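PDB 2YGL: blood group a-and b-cleaving endo-beta-galactosidase from Streptococcus pneumoniae, which probably binds blood group glycans through its paired CBM51 modules, here a calcium-bearing fragment of an enzyme that cleaves blood group A and B antigens. Local coordinates for residues Glu84-Ile89 and Phe163-Leu168. Residues are numbered along the deposited sequence; the frame is centred on the assembly and turned at random.
Sequences ETYIGI and FADAKL
E84-T85-Y86-I87 pairs antiparallel with F163-A164-D165-A166-K167 across a beta bulge, inside the first NPCBM/NEW2 (CBM51) module, a beta-sandwich. The two strands are neighbours in the sheet that packs, through I87 and F163, on I106 of the other sheet. On its far side strand 82-87 pairs with strand 133-138. E84 and K167 form one hydrogen-bonded pair, with E84 N to K167 O at 3.0 Å and K167 N to E84 O at 2.9 Å. Y86 and A164 form the next, joined by Y86 N to A164 O (2.8 Å) and A164 N to Y86 O. Between them the second strand has one residue more. It makes a type II turn from F163 to A166, and D165 sits there with positive phi (64°).

T85 lies opposite the bulge. Its OG1 is anti to the backbone N (chi1 -166°), which sets the hydroxyl against the turn, 3.5 Å from A166 CB. On the inner face I87 CG2 meets F163 CD2 at 3.7 Å. On the face carrying E84 and Y86, the K167 side chain, bent at chi3 (81°), runs away from the turn. The D165 carboxylate reaches toward it, and K167 NZ forms a salt bridge with D165 OD2 (3.3 Å). E84 OE2 is hydrogen-bonded to S136 OG. A164 O takes two donors: Y86 N lies in its carbonyl plane, while T85 OG1 donates from above that plane at 2.9 Å.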
# COMPACT_ATOMS: atom_id res chain seq x y z
N GLU A 84 -9.67 -2.74 14.00
CA GLU A 84 -10.82 -3.54 14.42
C GLU A 84 -10.57 -4.28 15.73
O GLU A 84 -9.49 -4.84 15.94
CB GLU A 84 -11.24 -4.51 13.31
CG GLU A 84 -11.84 -3.80 12.09
CD GLU A 84 -12.40 -4.74 11.04
OE1 GLU A 84 -12.08 -5.95 11.06
OE2 GLU A 84 -13.18 -4.27 10.19
N THR A 85 -11.58 -4.26 16.60
CA THR A 85 -11.52 -4.93 17.91
C THR A 85 -12.90 -5.09 18.53
O THR A 85 -13.84 -4.37 18.18
CB THR A 85 -10.59 -4.16 18.91
OG1 THR A 85 -10.30 -4.99 20.04
CG2 THR A 85 -11.23 -2.86 19.38
N TYR A 86 -13.02 -6.05 19.45
CA TYR A 86 -14.20 -6.18 20.30
C TYR A 86 -13.84 -5.64 21.68
O TYR A 86 -12.78 -5.95 22.21
CB TYR A 86 -14.62 -7.65 20.42
CG TYR A 86 -15.10 -8.28 19.12
CD1 TYR A 86 -14.19 -8.85 18.23
CD2 TYR A 86 -16.46 -8.31 18.81
CE1 TYR A 86 -14.63 -9.42 17.04
CE2 TYR A 86 -16.90 -8.89 17.62
CZ TYR A 86 -15.98 -9.44 16.74
OH TYR A 86 -16.40 -10.02 15.57
N ILE A 87 -14.73 -4.84 22.25
CA ILE A 87 -14.50 -4.28 23.58
C ILE A 87 -15.57 -4.69 24.59
O ILE A 87 -16.72 -4.91 24.24
CB ILE A 87 -14.37 -2.72 23.57
CG1 ILE A 87 -15.59 -2.07 22.88
CG2 ILE A 87 -13.06 -2.30 22.93
CD1 ILE A 87 -15.74 -0.58 23.17
N GLY A 88 -15.15 -4.78 25.85
CA GLY A 88 -16.04 -5.10 26.96
C GLY A 88 -15.22 -5.39 28.19
O GLY A 88 -13.99 -5.28 28.17
N ILE A 89 -15.90 -5.74 29.28
CA ILE A 89 -15.23 -6.16 30.50
C ILE A 89 -15.04 -7.67 30.45
O ILE A 89 -16.00 -8.40 30.19
CB ILE A 89 -16.01 -5.74 31.77
CG1 ILE A 89 -16.14 -4.21 31.82
CG2 ILE A 89 -15.33 -6.27 33.03
CD1 ILE A 89 -17.14 -3.69 32.85
N PHE A 163 -9.46 -5.36 24.90
CA PHE A 163 -9.58 -5.06 23.49
C PHE A 163 -9.35 -6.38 22.76
O PHE A 163 -8.24 -6.66 22.30
CB PHE A 163 -8.57 -3.97 23.08
CG PHE A 163 -8.73 -2.67 23.84
CD1 PHE A 163 -8.14 -2.49 25.09
CD2 PHE A 163 -9.48 -1.62 23.30
CE1 PHE A 163 -8.30 -1.29 25.79
CE2 PHE A 163 -9.63 -0.41 23.99
CZ PHE A 163 -9.04 -0.25 25.24
N ALA A 164 -10.40 -7.20 22.71
CA ALA A 164 -10.32 -8.55 22.16
C ALA A 164 -10.15 -8.54 20.65
O ALA A 164 -10.86 -7.81 19.94
CB ALA A 164 -11.56 -9.35 22.55
N ASP A 165 -9.21 -9.35 20.17
CA ASP A 165 -8.92 -9.50 18.73
C ASP A 165 -8.39 -8.21 18.08
O ASP A 165 -8.48 -8.03 16.86
CB ASP A 165 -10.15 -10.05 17.98
CG ASP A 165 -9.79 -10.63 16.63
OD1 ASP A 165 -8.86 -11.46 16.56
OD2 ASP A 165 -10.45 -10.26 15.63
N ALA A 166 -7.82 -7.33 18.91
CA ALA A 166 -7.35 -6.01 18.46
C ALA A 166 -6.31 -6.11 17.35
O ALA A 166 -5.22 -6.66 17.55
CB ALA A 166 -6.82 -5.21 19.64
N LYS A 167 -6.65 -5.57 16.18
CA LYS A 167 -5.81 -5.70 14.99
C LYS A 167 -5.82 -4.45 14.11
O LYS A 167 -6.80 -3.70 14.08
CB LYS A 167 -6.25 -6.92 14.15
CG LYS A 167 -7.68 -6.82 13.61
CD LYS A 167 -8.04 -7.96 12.67
CE LYS A 167 -8.43 -9.21 13.43
NZ LYS A 167 -9.25 -10.14 12.61
N LEU A 168 -4.71 -4.25 13.40
CA LEU A 168 -4.63 -3.22 12.37
C LEU A 168 -4.59 -3.90 11.00
O LEU A 168 -3.90 -4.90 10.82
CB LEU A 168 -3.40 -2.33 12.58
CG LEU A 168 -3.40 -1.45 13.83
CD1 LEU A 168 -2.01 -0.90 14.11
CD2 LEU A 168 -4.41 -0.32 13.71